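Local coordinates for protein sawadee homeodomain homolog 1 (Arabidopsis thaliana, PDB 4IUP) that reads methylated histone H3 tails through its SAWADEE domain and supports RNA-directed DNA methylation with RNA polymerase IV, at residues F6-A11 and E48-K53; F22-V27 and E34-F39; R59-E64 and I129-E134; D91-N96 and R114-N119. The protein carries 2 engineered substitutions. All coordinates share one frame; numbering follows the deposited sequence.

All four contacts tie together strands of one antiparallel sheet. Contacts 1 and 2 belong to the N-terminal half, where they touch each other and share cymal-4; contact 2 is the more superficial, a hairpin with a salt bridge on one face and the detergent on the other. Contact 1 has no direct backbone bond and relies on a carboxylate, a water and a few aliphatic groups. Contact 3, closest of the four to the chain centre, links the two halves through backbone pairing and two arginines, one extended and one folded back. Contact 4, about 28 Å from contact 2 between centres, is a partly buried hairpin whose acidic edge is bridged by water.

Contact 1: F6-A11 and E48-K53. With CVM (cymal-4), chain E.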
# COMPACT_ATOMS: atom_id res chain seq x y z
N PHE A 6 3.20 10.59 3.85
CA PHE A 6 3.26 10.09 2.49
C PHE A 6 4.00 8.76 2.34
O PHE A 6 4.85 8.41 3.15
CB PHE A 6 3.89 11.15 1.58
CG PHE A 6 3.13 12.45 1.58
CD1 PHE A 6 2.03 12.62 0.76
CD2 PHE A 6 3.50 13.48 2.44
CE1 PHE A 6 1.30 13.82 0.78
CE2 PHE A 6 2.77 14.68 2.47
CZ PHE A 6 1.67 14.84 1.64
N GLU A 7 3.63 8.03 1.29
CA GLU A 7 4.37 6.86 0.84
C GLU A 7 4.70 7.06 -0.64
O GLU A 7 3.98 7.78 -1.35
CB GLU A 7 3.60 5.55 1.08
CG GLU A 7 2.17 5.48 0.46
CD GLU A 7 1.32 4.35 1.05
OE1 GLU A 7 1.54 3.97 2.21
OE2 GLU A 7 0.41 3.84 0.35
N ALA A 8 5.79 6.44 -1.08
CA ALA A 8 6.24 6.59 -2.46
C ALA A 8 6.52 5.24 -3.10
O ALA A 8 7.02 4.32 -2.44
CB ALA A 8 7.48 7.49 -2.52
N LYS A 9 6.25 5.13 -4.38
CA LYS A 9 6.43 3.88 -5.06
C LYS A 9 7.75 3.83 -5.80
O LYS A 9 8.00 4.62 -6.68
CB LYS A 9 5.30 3.66 -6.02
CG LYS A 9 5.35 2.42 -6.79
CD LYS A 9 4.07 2.43 -7.50
CE LYS A 9 4.18 1.90 -8.76
NZ LYS A 9 4.16 0.49 -8.48
N SER A 10 8.57 2.89 -5.43
CA SER A 10 9.90 2.79 -5.99
C SER A 10 9.82 2.26 -7.43
O SER A 10 9.12 1.29 -7.71
CB SER A 10 10.75 1.87 -5.12
OG SER A 10 12.01 1.62 -5.73
N ALA A 11 10.52 2.93 -8.35
CA ALA A 11 10.60 2.46 -9.73
C ALA A 11 11.54 1.26 -9.86
O ALA A 11 11.65 0.67 -10.94
CB ALA A 11 11.02 3.59 -10.66
N GLU A 48 15.64 8.22 -3.54
CA GLU A 48 15.23 7.89 -4.90
C GLU A 48 14.43 9.02 -5.53
O GLU A 48 13.76 9.78 -4.83
CB GLU A 48 14.36 6.63 -4.91
CG GLU A 48 15.09 5.34 -4.68
CD GLU A 48 14.18 4.12 -4.75
OE1 GLU A 48 13.18 4.15 -5.50
OE2 GLU A 48 14.48 3.12 -4.07
N TRP A 49 14.50 9.12 -6.86
CA TRP A 49 13.60 9.96 -7.63
C TRP A 49 12.32 9.17 -7.91
O TRP A 49 12.38 8.01 -8.32
CB TRP A 49 14.23 10.35 -8.96
CG TRP A 49 15.38 11.31 -8.85
CD1 TRP A 49 16.71 11.01 -8.97
CD2 TRP A 49 15.31 12.72 -8.63
NE1 TRP A 49 17.47 12.15 -8.82
CE2 TRP A 49 16.63 13.21 -8.61
CE3 TRP A 49 14.25 13.62 -8.43
CZ2 TRP A 49 16.92 14.57 -8.41
CZ3 TRP A 49 14.54 14.97 -8.23
CH2 TRP A 49 15.87 15.43 -8.23
N VAL A 50 11.18 9.81 -7.67
CA VAL A 50 9.88 9.20 -7.94
C VAL A 50 8.94 10.18 -8.64
O VAL A 50 8.93 11.37 -8.32
CB VAL A 50 9.18 8.68 -6.64
CG1 VAL A 50 9.96 7.52 -6.02
CG2 VAL A 50 8.98 9.81 -5.62
N ASN A 51 8.16 9.67 -9.58
CA ASN A 51 7.16 10.46 -10.29
C ASN A 51 6.08 10.95 -9.32
O ASN A 51 5.50 10.16 -8.58
CB ASN A 51 6.55 9.61 -11.41
CG ASN A 51 5.55 10.38 -12.25
OD1 ASN A 51 4.43 10.65 -11.82
ND2 ASN A 51 5.95 10.71 -13.48
N VAL A 52 5.82 12.26 -9.33
CA VAL A 52 4.86 12.87 -8.40
C VAL A 52 3.44 12.35 -8.64
O VAL A 52 2.75 11.94 -7.71
CB VAL A 52 4.89 14.42 -8.44
CG1 VAL A 52 3.80 15.03 -7.55
CG2 VAL A 52 6.24 14.94 -8.01
N LYS A 53 3.02 12.35 -9.91
CA LYS A 53 1.65 11.96 -10.27
C LYS A 53 1.31 10.50 -9.95
O LYS A 53 0.25 10.22 -9.40
CB LYS A 53 1.37 12.26 -11.75
CG LYS A 53 -0.05 11.93 -12.18
CD LYS A 53 -0.31 12.24 -13.66
CE LYS A 53 0.46 11.31 -14.60
NZ LYS A 53 -0.16 9.96 -14.71
C1 CVM E . 1.23 15.25 -3.79
C2 CVM E . 2.71 14.97 -3.56
C3 CVM E . 3.24 15.79 -2.38
C4 CVM E . 4.53 16.52 -2.76
C6 CVM E . 5.22 17.23 -1.58
C7 CVM E . 5.29 18.74 -1.86
C8 CVM E . 5.65 19.56 -0.60
C9 CVM E . 6.24 18.71 0.53
C10 CVM E . 5.31 17.55 0.93
C11 CVM E . 4.51 16.97 -0.24
O12 CVM E . 0.48 14.18 -3.18
C13 CVM E . -0.28 13.39 -4.13
O14 CVM E . -0.25 13.85 -5.52
C15 CVM E . -0.91 12.93 -6.43
C16 CVM E . -2.37 12.63 -6.03
C17 CVM E . -2.59 12.40 -4.51
C18 CVM E . -1.73 13.34 -3.64
C19 CVM E . -0.90 13.49 -7.87
O20 CVM E . -0.87 14.92 -7.85
O21 CVM E . -3.97 12.59 -4.19
O22 CVM E . -1.76 12.89 -2.28
O23 CVM E . -2.80 11.44 -6.70
O HOH W 1 12.26 5.22 -7.89
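Ser10 and Glu48 meet through one carboxylate oxygen that takes both a serine hydroxyl and a bridging water. The hydroxyl of Ser10 donates to Glu48 OE1 with OG to OE1 at 2.8 Å, approaching on the syn lone pair, the side of the other carboxylate oxygen. Ser10 OG lies anti to the backbone N (chi1 173°), which turns it to Glu48, and the same OG is also bonded to the backbone N of Arg12. A water donates to Glu48 OE1 (water O to OE1 2.8 Å) and to Trp49 O, and accepts from Ala11 N. Beyond CG the Glu48 chain is extended, carrying its carboxylate across the gap between the two backbones. A leucine here would probably leave the Ser10 hydroxyl and the water without their shared acceptor, freeing the turn after strand 6-9 to shift. Next along, Val50 fills the gap with carbon: its CG2 faces Ala8 CB at 4.2 Å, and its CG1 lies against Lys9 O at 3.6 Å. Farther on, residues of both segments line the detergent site without touching each other. Phe6 CE2 approaches cymal-4 C11 at 4.0 Å, and Val52 CG1 reaches its C2 at 4.1 Å. Asn51, at the N-cap, holds the N of Thr54 with OD1 and starts the short helix 52-55. Such a helical turn between the last two strands of a small barrel is characteristic of the SH3-like fold, consistent with a tudor-type module in the SAWADEE domain.

Contact 2: F22-V27 and E34-F39. With CVM (cymal-4), chain E.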
# COMPACT_ATOMS: atom_id res chain seq x y z
N PHE A 22 11.07 15.11 1.69
CA PHE A 22 11.27 15.42 0.29
C PHE A 22 12.44 16.40 0.17
O PHE A 22 12.49 17.40 0.89
CB PHE A 22 9.99 16.04 -0.29
CG PHE A 22 8.79 15.13 -0.22
CD1 PHE A 22 8.03 15.05 0.95
CD2 PHE A 22 8.40 14.37 -1.32
CE1 PHE A 22 6.91 14.22 1.02
CE2 PHE A 22 7.27 13.54 -1.26
CZ PHE A 22 6.53 13.46 -0.09
N LEU A 23 13.37 16.10 -0.73
CA LEU A 23 14.64 16.84 -0.79
C LEU A 23 14.70 17.88 -1.90
O LEU A 23 15.21 18.99 -1.69
CB LEU A 23 15.80 15.85 -0.93
CG LEU A 23 15.92 14.76 0.15
CD1 LEU A 23 17.00 13.77 -0.24
CD2 LEU A 23 16.20 15.34 1.53
N THR A 24 14.20 17.52 -3.07
CA THR A 24 14.26 18.38 -4.25
C THR A 24 13.32 17.84 -5.32
O THR A 24 12.61 16.85 -5.10
CB THR A 24 15.74 18.56 -4.77
OG1 THR A 24 15.77 19.49 -5.86
CG2 THR A 24 16.37 17.24 -5.18
N TYR A 25 13.27 18.51 -6.46
CA TYR A 25 12.46 18.07 -7.58
C TYR A 25 13.24 18.25 -8.89
O TYR A 25 14.28 18.93 -8.92
CB TYR A 25 11.12 18.83 -7.62
CG TYR A 25 11.24 20.22 -8.20
CD1 TYR A 25 11.58 21.31 -7.39
CD2 TYR A 25 11.02 20.45 -9.56
CE1 TYR A 25 11.70 22.59 -7.93
CE2 TYR A 25 11.14 21.73 -10.10
CZ TYR A 25 11.47 22.79 -9.28
OH TYR A 25 11.59 24.05 -9.83
N ARG A 26 12.74 17.63 -9.94
CA ARG A 26 13.27 17.82 -11.30
C ARG A 26 12.14 17.62 -12.29
O ARG A 26 11.15 16.96 -11.99
CB ARG A 26 14.41 16.84 -11.58
CG ARG A 26 13.97 15.38 -11.76
CD ARG A 26 15.19 14.48 -11.91
NE ARG A 26 14.84 13.07 -12.06
CZ ARG A 26 15.73 12.11 -12.27
NH1 ARG A 26 17.02 12.40 -12.35
NH2 ARG A 26 15.33 10.85 -12.39
N VAL A 27 12.30 18.20 -13.48
CA VAL A 27 11.37 17.97 -14.59
C VAL A 27 12.13 17.28 -15.72
O VAL A 27 13.18 17.75 -16.15
CB VAL A 27 10.73 19.29 -15.11
CG1 VAL A 27 9.67 18.99 -16.16
CG2 VAL A 27 10.11 20.08 -13.96
N GLU A 34 9.22 14.88 -11.16
CA GLU A 34 9.67 13.91 -10.17
C GLU A 34 10.18 14.63 -8.93
O GLU A 34 10.68 15.75 -9.02
CB GLU A 34 10.77 13.00 -10.74
CG GLU A 34 10.31 12.08 -11.88
CD GLU A 34 11.40 11.10 -12.33
OE1 GLU A 34 12.59 11.36 -12.08
OE2 GLU A 34 11.05 10.06 -12.95
N VAL A 35 10.03 13.99 -7.77
CA VAL A 35 10.61 14.50 -6.53
C VAL A 35 11.64 13.51 -6.00
O VAL A 35 11.51 12.30 -6.21
CB VAL A 35 9.54 14.79 -5.43
CG1 VAL A 35 8.80 16.08 -5.73
CG2 VAL A 35 8.56 13.62 -5.25
N ARG A 36 12.66 14.02 -5.33
CA ARG A 36 13.65 13.16 -4.68
C ARG A 36 13.24 12.94 -3.24
O ARG A 36 13.09 13.90 -2.47
CB ARG A 36 15.05 13.78 -4.78
CG ARG A 36 16.16 12.89 -4.22
CD ARG A 36 17.42 13.03 -5.04
NE ARG A 36 18.54 12.25 -4.53
CZ ARG A 36 18.87 11.02 -4.95
NH1 ARG A 36 18.14 10.39 -5.87
NH2 ARG A 36 19.93 10.41 -4.43
N VAL A 37 13.03 11.68 -2.87
CA VAL A 37 12.53 11.37 -1.53
C VAL A 37 13.57 10.67 -0.67
O VAL A 37 14.40 9.92 -1.17
CB VAL A 37 11.22 10.53 -1.55
CG1 VAL A 37 10.07 11.35 -2.15
CG2 VAL A 37 11.41 9.23 -2.31
N ARG A 38 13.51 10.94 0.62
CA ARG A 38 14.29 10.20 1.60
C ARG A 38 13.32 9.29 2.33
O ARG A 38 12.28 9.74 2.80
CB ARG A 38 14.98 11.16 2.58
CG ARG A 38 15.79 10.45 3.67
CD ARG A 38 16.91 11.33 4.17
NE ARG A 38 17.96 11.48 3.17
CZ ARG A 38 18.81 12.50 3.10
NH1 ARG A 38 18.73 13.50 3.97
NH2 ARG A 38 19.72 12.53 2.14
N PHE A 39 13.65 8.01 2.40
CA PHE A 39 12.74 7.02 2.97
C PHE A 39 12.88 6.90 4.48
O PHE A 39 13.95 7.17 5.04
CB PHE A 39 12.93 5.66 2.30
CG PHE A 39 12.61 5.66 0.83
CD1 PHE A 39 11.29 5.79 0.40
CD2 PHE A 39 13.62 5.55 -0.11
CE1 PHE A 39 10.99 5.80 -0.95
CE2 PHE A 39 13.33 5.56 -1.47
CZ PHE A 39 12.00 5.68 -1.90
C1 CVM E . 1.23 15.25 -3.79
C2 CVM E . 2.71 14.97 -3.56
C3 CVM E . 3.24 15.79 -2.38
C4 CVM E . 4.53 16.52 -2.76
C6 CVM E . 5.22 17.23 -1.58
C7 CVM E . 5.29 18.74 -1.86
C8 CVM E . 5.65 19.56 -0.60
C9 CVM E . 6.24 18.71 0.53
C10 CVM E . 5.31 17.55 0.93
C11 CVM E . 4.51 16.97 -0.24
O12 CVM E . 0.48 14.18 -3.18
C13 CVM E . -0.28 13.39 -4.13
O14 CVM E . -0.25 13.85 -5.52
C15 CVM E . -0.91 12.93 -6.43
C16 CVM E . -2.37 12.63 -6.03
C17 CVM E . -2.59 12.40 -4.51
C18 CVM E . -1.73 13.34 -3.64
C19 CVM E . -0.90 13.49 -7.87
O20 CVM E . -0.87 14.92 -7.85
O21 CVM E . -3.97 12.59 -4.19
O22 CVM E . -1.76 12.89 -2.28
O23 CVM E . -2.80 11.44 -6.70
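Arg26 grips Glu34 side-on, with NE and NH2 both donating to the single oxygen OE1, each nitrogen 2.8 Å from it. That oxygen lies in the guanidinium plane and is met nearly along its own C-O axis; the carboxylate is turned only 24° from the guanidinium. Although CG of Arg26 sits between the backbone N and the carbonyl carbon (chi1 71°), the chain runs extended from there to NE, side by side with Glu34. A leucine in place of Arg26 would probably leave Glu34 OE1 without both donors and remove the cation from the cation-pi contact with Trp49. Backbone bonds carry the pairing: Arg26 and Glu34 exchange two, Leu23 N donates to Arg36 O at 2.8 Å, and Arg36 N to Thr24 O. Farther out, Leu23 CD1 lies 3.8 Å above the guanidinium plane of Arg38, whose NH2 is salt-bridged to Asp47. On the face bearing Phe22, Tyr25, Val35 and Val37, the Phe22 ring puts CD2 against Val37 CG1 at 3.5 Å, and Val35 CG2 lies at the ring edge, 4.0 Å from CD2. Cymal-4 C6 stands 4.1 Å above the centre of that ring. Within the sheet this hairpin has strand 6-9 beside strand 16-27, while strand 48-51 flanks strand 33-39, bonded through Val50 to Val35 and Glu48 to Val37.

Contact 3: R59-E64 and I129-E134; sequences RSIPVE and ICRRPE
Ile61 and Arg131 form the antiparallel hydrogen-bonded pair by which strand 56-62 joins strand 129-131. Ile61 N donates to Arg131 O at 2.8 Å, and Arg131 N returns a bond to Ile61 O. Their side chains share one face of the sheet and cross obliquely, the aliphatic branch of Ile61 lying over the guanidinium: CB stands 4.3 Å above the centre of its plane, with CD1 over the same group, 3.8 Å from Arg131 NH1. CG of Arg131 takes the position between its backbone N and carbonyl carbon (chi1 70°), and the chain then extends past Val63, whose CG2 touches Arg131 CB at 3.9 Å. At the edge of the guanidinium, in its plane, a water accepts from Arg131 NE at 2.7 Å and donates to Pro62 O. This pairing joins the first five strands of the sheet to the strands of the second half, consistent with a tandem tudor architecture in which the closing strands of the two modules lie side by side. The side chain of Val63 is about 5 Å from that of the zinc ligand Cys68. At the other end Arg132 folds back, bent at chi2 (-68°) and chi3 (-48°), and its NH1 donates to Ser60 OG at 2.9 Å, roughly in the guanidinium plane. The same NH1 reaches Glu58 O, and Ser60 OG is bonded to Glu7 OE2 of strand 6-9. Pro133 CD covers one face of the Arg132 guanidinium, 3.3 Å above its centre. Cys130 SG, bonded covalently to a beta-mercaptoethanol that probably comes from the crystallisation liquor, sits beside Pro62.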
# COMPACT_ATOMS: atom_id res chain seq x y z
N ARG A 59 -0.24 8.38 2.86
CA ARG A 59 0.13 7.09 3.43
C ARG A 59 -1.11 6.24 3.69
O ARG A 59 -2.14 6.76 4.12
CB ARG A 59 0.91 7.30 4.72
CG ARG A 59 1.59 6.06 5.29
CD ARG A 59 2.54 6.44 6.42
NE ARG A 59 3.68 7.22 5.94
CZ ARG A 59 4.53 7.89 6.72
NH1 ARG A 59 4.38 7.87 8.04
NH2 ARG A 59 5.54 8.57 6.18
N SER A 60 -0.99 4.94 3.41
CA SER A 60 -2.05 3.97 3.67
C SER A 60 -2.23 3.84 5.19
O SER A 60 -1.35 4.23 5.96
CB SER A 60 -1.70 2.63 3.03
OG SER A 60 -1.65 2.76 1.61
N ILE A 61 -3.37 3.29 5.60
CA ILE A 61 -3.80 3.34 7.00
C ILE A 61 -4.14 1.94 7.54
O ILE A 61 -4.89 1.20 6.89
CB ILE A 61 -5.04 4.27 7.14
CG1 ILE A 61 -4.73 5.69 6.62
CG2 ILE A 61 -5.57 4.31 8.59
CD1 ILE A 61 -5.94 6.60 6.48
N PRO A 62 -3.61 1.56 8.72
CA PRO A 62 -3.98 0.26 9.30
C PRO A 62 -5.48 0.20 9.63
O PRO A 62 -6.09 1.22 9.94
CB PRO A 62 -3.14 0.19 10.58
CG PRO A 62 -1.96 1.09 10.31
CD PRO A 62 -2.60 2.25 9.55
N VAL A 63 -6.05 -0.99 9.54
CA VAL A 63 -7.46 -1.19 9.85
C VAL A 63 -7.57 -1.97 11.16
O VAL A 63 -6.97 -3.03 11.30
CB VAL A 63 -8.19 -1.94 8.70
CG1 VAL A 63 -9.69 -2.05 8.98
CG2 VAL A 63 -7.97 -1.22 7.36
N GLU A 64 -8.31 -1.43 12.12
CA GLU A 64 -8.51 -2.09 13.41
C GLU A 64 -9.58 -3.18 13.32
O GLU A 64 -10.50 -3.07 12.51
CB GLU A 64 -8.86 -1.06 14.49
CG GLU A 64 -7.75 -0.02 14.78
CD GLU A 64 -6.41 -0.65 15.16
OE1 GLU A 64 -6.39 -1.56 16.02
OE2 GLU A 64 -5.37 -0.23 14.60
N ILE A 129 -2.88 -6.04 5.61
CA ILE A 129 -3.44 -5.12 4.63
C ILE A 129 -3.73 -3.74 5.24
O ILE A 129 -4.08 -3.63 6.42
CB ILE A 129 -4.70 -5.71 3.92
CG1 ILE A 129 -5.84 -5.97 4.92
CG2 ILE A 129 -4.36 -7.00 3.15
CD1 ILE A 129 -7.12 -6.49 4.25
N CYS A 130 -3.54 -2.69 4.45
CA CYS A 130 -3.82 -1.32 4.87
C CYS A 130 -4.75 -0.64 3.88
O CYS A 130 -4.66 -0.89 2.68
CB CYS A 130 -2.53 -0.51 4.97
SG CYS A 130 -1.58 -0.80 6.49
N ARG A 131 -5.62 0.23 4.37
CA ARG A 131 -6.60 0.88 3.51
C ARG A 131 -6.09 2.22 2.98
O ARG A 131 -5.13 2.78 3.52
CB ARG A 131 -7.94 1.06 4.24
CG ARG A 131 -7.92 2.10 5.38
CD ARG A 131 -9.33 2.40 5.89
NE ARG A 131 -9.32 3.32 7.02
CZ ARG A 131 -9.34 4.65 6.92
NH1 ARG A 131 -9.39 5.24 5.72
NH2 ARG A 131 -9.32 5.40 8.01
N ARG A 132 -6.72 2.71 1.93
CA ARG A 132 -6.43 4.04 1.40
C ARG A 132 -7.31 5.05 2.15
O ARG A 132 -8.38 4.67 2.64
CB ARG A 132 -6.73 4.10 -0.10
CG ARG A 132 -5.92 3.11 -0.96
CD ARG A 132 -4.42 3.45 -1.01
NE ARG A 132 -4.20 4.87 -1.29
CZ ARG A 132 -3.43 5.68 -0.58
NH1 ARG A 132 -2.75 5.23 0.47
NH2 ARG A 132 -3.33 6.96 -0.92
N PRO A 133 -6.86 6.31 2.26
CA PRO A 133 -7.66 7.37 2.87
C PRO A 133 -8.95 7.64 2.10
O PRO A 133 -9.05 7.30 0.92
CB PRO A 133 -6.76 8.61 2.78
CG PRO A 133 -5.39 8.09 2.58
CD PRO A 133 -5.54 6.82 1.80
N GLU A 134 -9.92 8.25 2.79
CA GLU A 134 -11.19 8.71 2.19
C GLU A 134 -12.16 7.55 2.01
O GLU A 134 -12.94 7.24 2.92
CB GLU A 134 -10.94 9.46 0.87
CG GLU A 134 -12.12 9.50 -0.10
CD GLU A 134 -12.91 10.79 -0.03
OE1 GLU A 134 -14.12 10.73 0.27
OE2 GLU A 134 -12.33 11.87 -0.27
O HOH W 2 -8.62 2.31 9.41
O HOH W 3 -4.50 -3.17 9.03

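Contact 4: D91-N96 and R114-N119; sequences DGHVMN and RYELDN. Engineered in segment 91-96: Met95 (natural residue Leu).
Gly92 and Tyr115 make the close side of this contact, a non-hydrogen-bonded antiparallel pair whose CA atoms are 4.1 Å apart. Gly92 CA comes to 3.2 Å from Arg114 O, and a CB at this position would probably be tight against that oxygen. The flanking backbone is well bonded: His93 and Arg114 exchange two bonds, and Glu116 N donates to Asp91 O at 3.0 Å with an almost straight N-H...O angle of 179°. The Tyr115 ring turns an edge to Asp91 O, and its OH is bonded to Glu122. These residues belong to the hairpin of strands 86-98 and 110-115, which is interrupted farther along by a classic beta bulge where Met95 and Asn96 both face Leu112. Met95, an engineered selenomethionine in place of the natural leucine, is bent at chi2 and chi3 and lays CE 3.8 Å above the centre of the Arg114 guanidinium, while Arg114 NE is salt-bridged to Glu121. The looser side is acidic and wet. The Glu116 side chain swings roughly opposite its backbone N (chi1 -155°) and runs extended, which holds its carboxylate alongside Asp91, OE1 to Asp91 OD2 at 4.3 Å. A water 2.9 Å from both Asp91 OD2 and Glu116 OE2 lies between the carboxylates and probably eases the repulsion, and Asp91 OD1 is paired with Arg57. His93 meets Glu116 OE2 edge-on through CE1 at 3.5 Å, their planes 46° apart. Another water, in the plane of the imidazole, links His93 ND1 with Arg114 O, lying 2.7 Å from each.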
# COMPACT_ATOMS: atom_id res chain seq x y z
N ASP A 91 0.32 -2.92 -4.04
CA ASP A 91 -1.11 -2.69 -4.25
C ASP A 91 -1.83 -3.95 -4.71
O ASP A 91 -1.34 -4.69 -5.56
CB ASP A 91 -1.34 -1.55 -5.25
CG ASP A 91 -1.14 -0.18 -4.64
OD1 ASP A 91 -1.03 -0.09 -3.39
OD2 ASP A 91 -1.11 0.81 -5.39
N GLY A 92 -3.01 -4.18 -4.13
CA GLY A 92 -3.87 -5.27 -4.55
C GLY A 92 -5.32 -4.83 -4.43
O GLY A 92 -5.62 -3.80 -3.83
N HIS A 93 -6.22 -5.62 -5.01
CA HIS A 93 -7.65 -5.35 -4.87
C HIS A 93 -8.31 -6.53 -4.19
O HIS A 93 -8.01 -7.68 -4.51
CB HIS A 93 -8.29 -5.06 -6.22
CG HIS A 93 -7.91 -3.73 -6.78
ND1 HIS A 93 -6.80 -3.55 -7.59
CD2 HIS A 93 -8.45 -2.50 -6.63
CE1 HIS A 93 -6.70 -2.28 -7.92
NE2 HIS A 93 -7.69 -1.62 -7.35
N VAL A 94 -9.22 -6.25 -3.27
CA VAL A 94 -9.95 -7.32 -2.57
C VAL A 94 -10.93 -7.97 -3.54
O VAL A 94 -11.76 -7.28 -4.14
CB VAL A 94 -10.71 -6.78 -1.35
CG1 VAL A 94 -11.47 -7.91 -0.66
CG2 VAL A 94 -9.75 -6.09 -0.37
N MSE A 95 -10.81 -9.29 -3.70
CA MSE A 95 -11.64 -10.05 -4.64
C MSE A 95 -12.79 -10.78 -3.94
O MSE A 95 -13.86 -10.98 -4.51
CB MSE A 95 -10.80 -11.09 -5.40
CG MSE A 95 -9.55 -10.53 -6.06
SE MSE A 95 -9.92 -9.02 -7.25
CE MSE A 95 -10.93 -9.97 -8.64
N ASN A 96 -12.54 -11.18 -2.69
CA ASN A 96 -13.45 -12.02 -1.93
C ASN A 96 -13.15 -11.84 -0.46
O ASN A 96 -11.99 -11.65 -0.09
CB ASN A 96 -13.24 -13.49 -2.32
CG ASN A 96 -14.10 -14.44 -1.53
OD1 ASN A 96 -13.64 -15.05 -0.56
ND2 ASN A 96 -15.36 -14.56 -1.92
N ARG A 114 -5.96 -9.67 -5.17
CA ARG A 114 -5.28 -9.85 -6.43
C ARG A 114 -4.30 -8.70 -6.61
O ARG A 114 -4.71 -7.53 -6.64
CB ARG A 114 -6.27 -9.88 -7.59
CG ARG A 114 -5.62 -10.13 -8.95
CD ARG A 114 -6.67 -10.25 -10.04
NE ARG A 114 -7.48 -11.46 -9.89
CZ ARG A 114 -8.34 -11.91 -10.81
NH1 ARG A 114 -8.50 -11.25 -11.95
NH2 ARG A 114 -9.03 -13.01 -10.58
N TYR A 115 -3.02 -9.04 -6.71
CA TYR A 115 -1.97 -8.04 -6.86
C TYR A 115 -2.02 -7.35 -8.21
O TYR A 115 -2.17 -8.01 -9.24
CB TYR A 115 -0.59 -8.65 -6.61
CG TYR A 115 -0.40 -9.05 -5.17
CD1 TYR A 115 -0.31 -8.08 -4.17
CD2 TYR A 115 -0.33 -10.39 -4.80
CE1 TYR A 115 -0.14 -8.43 -2.84
CE2 TYR A 115 -0.17 -10.76 -3.47
CZ TYR A 115 -0.08 -9.77 -2.50
OH TYR A 115 0.09 -10.13 -1.18
N GLU A 116 -1.93 -6.05 -8.18
CA GLU A 116 -2.07 -5.27 -9.36
C GLU A 116 -0.98 -5.58 -10.42
O GLU A 116 -1.29 -5.74 -11.58
CB GLU A 116 -2.10 -3.82 -8.95
CG GLU A 116 -2.81 -2.93 -9.90
CD GLU A 116 -2.76 -1.50 -9.50
OE1 GLU A 116 -1.66 -0.98 -9.28
OE2 GLU A 116 -3.83 -0.90 -9.39
N LEU A 117 0.28 -5.69 -10.00
CA LEU A 117 1.41 -5.83 -10.91
C LEU A 117 1.47 -7.16 -11.68
O LEU A 117 1.47 -7.17 -12.91
CB LEU A 117 2.74 -5.57 -10.18
CG LEU A 117 4.04 -5.74 -10.99
CD1 LEU A 117 4.23 -4.59 -11.99
CD2 LEU A 117 5.24 -5.85 -10.06
N ASP A 118 1.54 -8.27 -10.95
CA ASP A 118 1.76 -9.58 -11.57
C ASP A 118 0.49 -10.42 -11.62
O ASP A 118 0.53 -11.59 -12.02
CB ASP A 118 2.89 -10.34 -10.86
CG ASP A 118 2.61 -10.58 -9.38
OD1 ASP A 118 1.44 -10.49 -8.95
OD2 ASP A 118 3.58 -10.86 -8.65
N ASN A 119 -0.60 -9.83 -11.15
CA ASN A 119 -1.92 -10.38 -11.26
C ASN A 119 -2.16 -11.67 -10.45
O ASN A 119 -3.15 -12.33 -10.63
CB ASN A 119 -2.20 -10.62 -12.72
CG ASN A 119 -3.63 -10.61 -13.03
OD1 ASN A 119 -4.40 -9.95 -12.37
ND2 ASN A 119 -4.02 -11.36 -14.05
O HOH W 4 1.12 -4.87 -7.14
O HOH W 5 0.61 0.40 -7.21
O HOH W 6 -2.85 1.21 -7.66
O HOH W 7 -5.62 -5.78 -8.47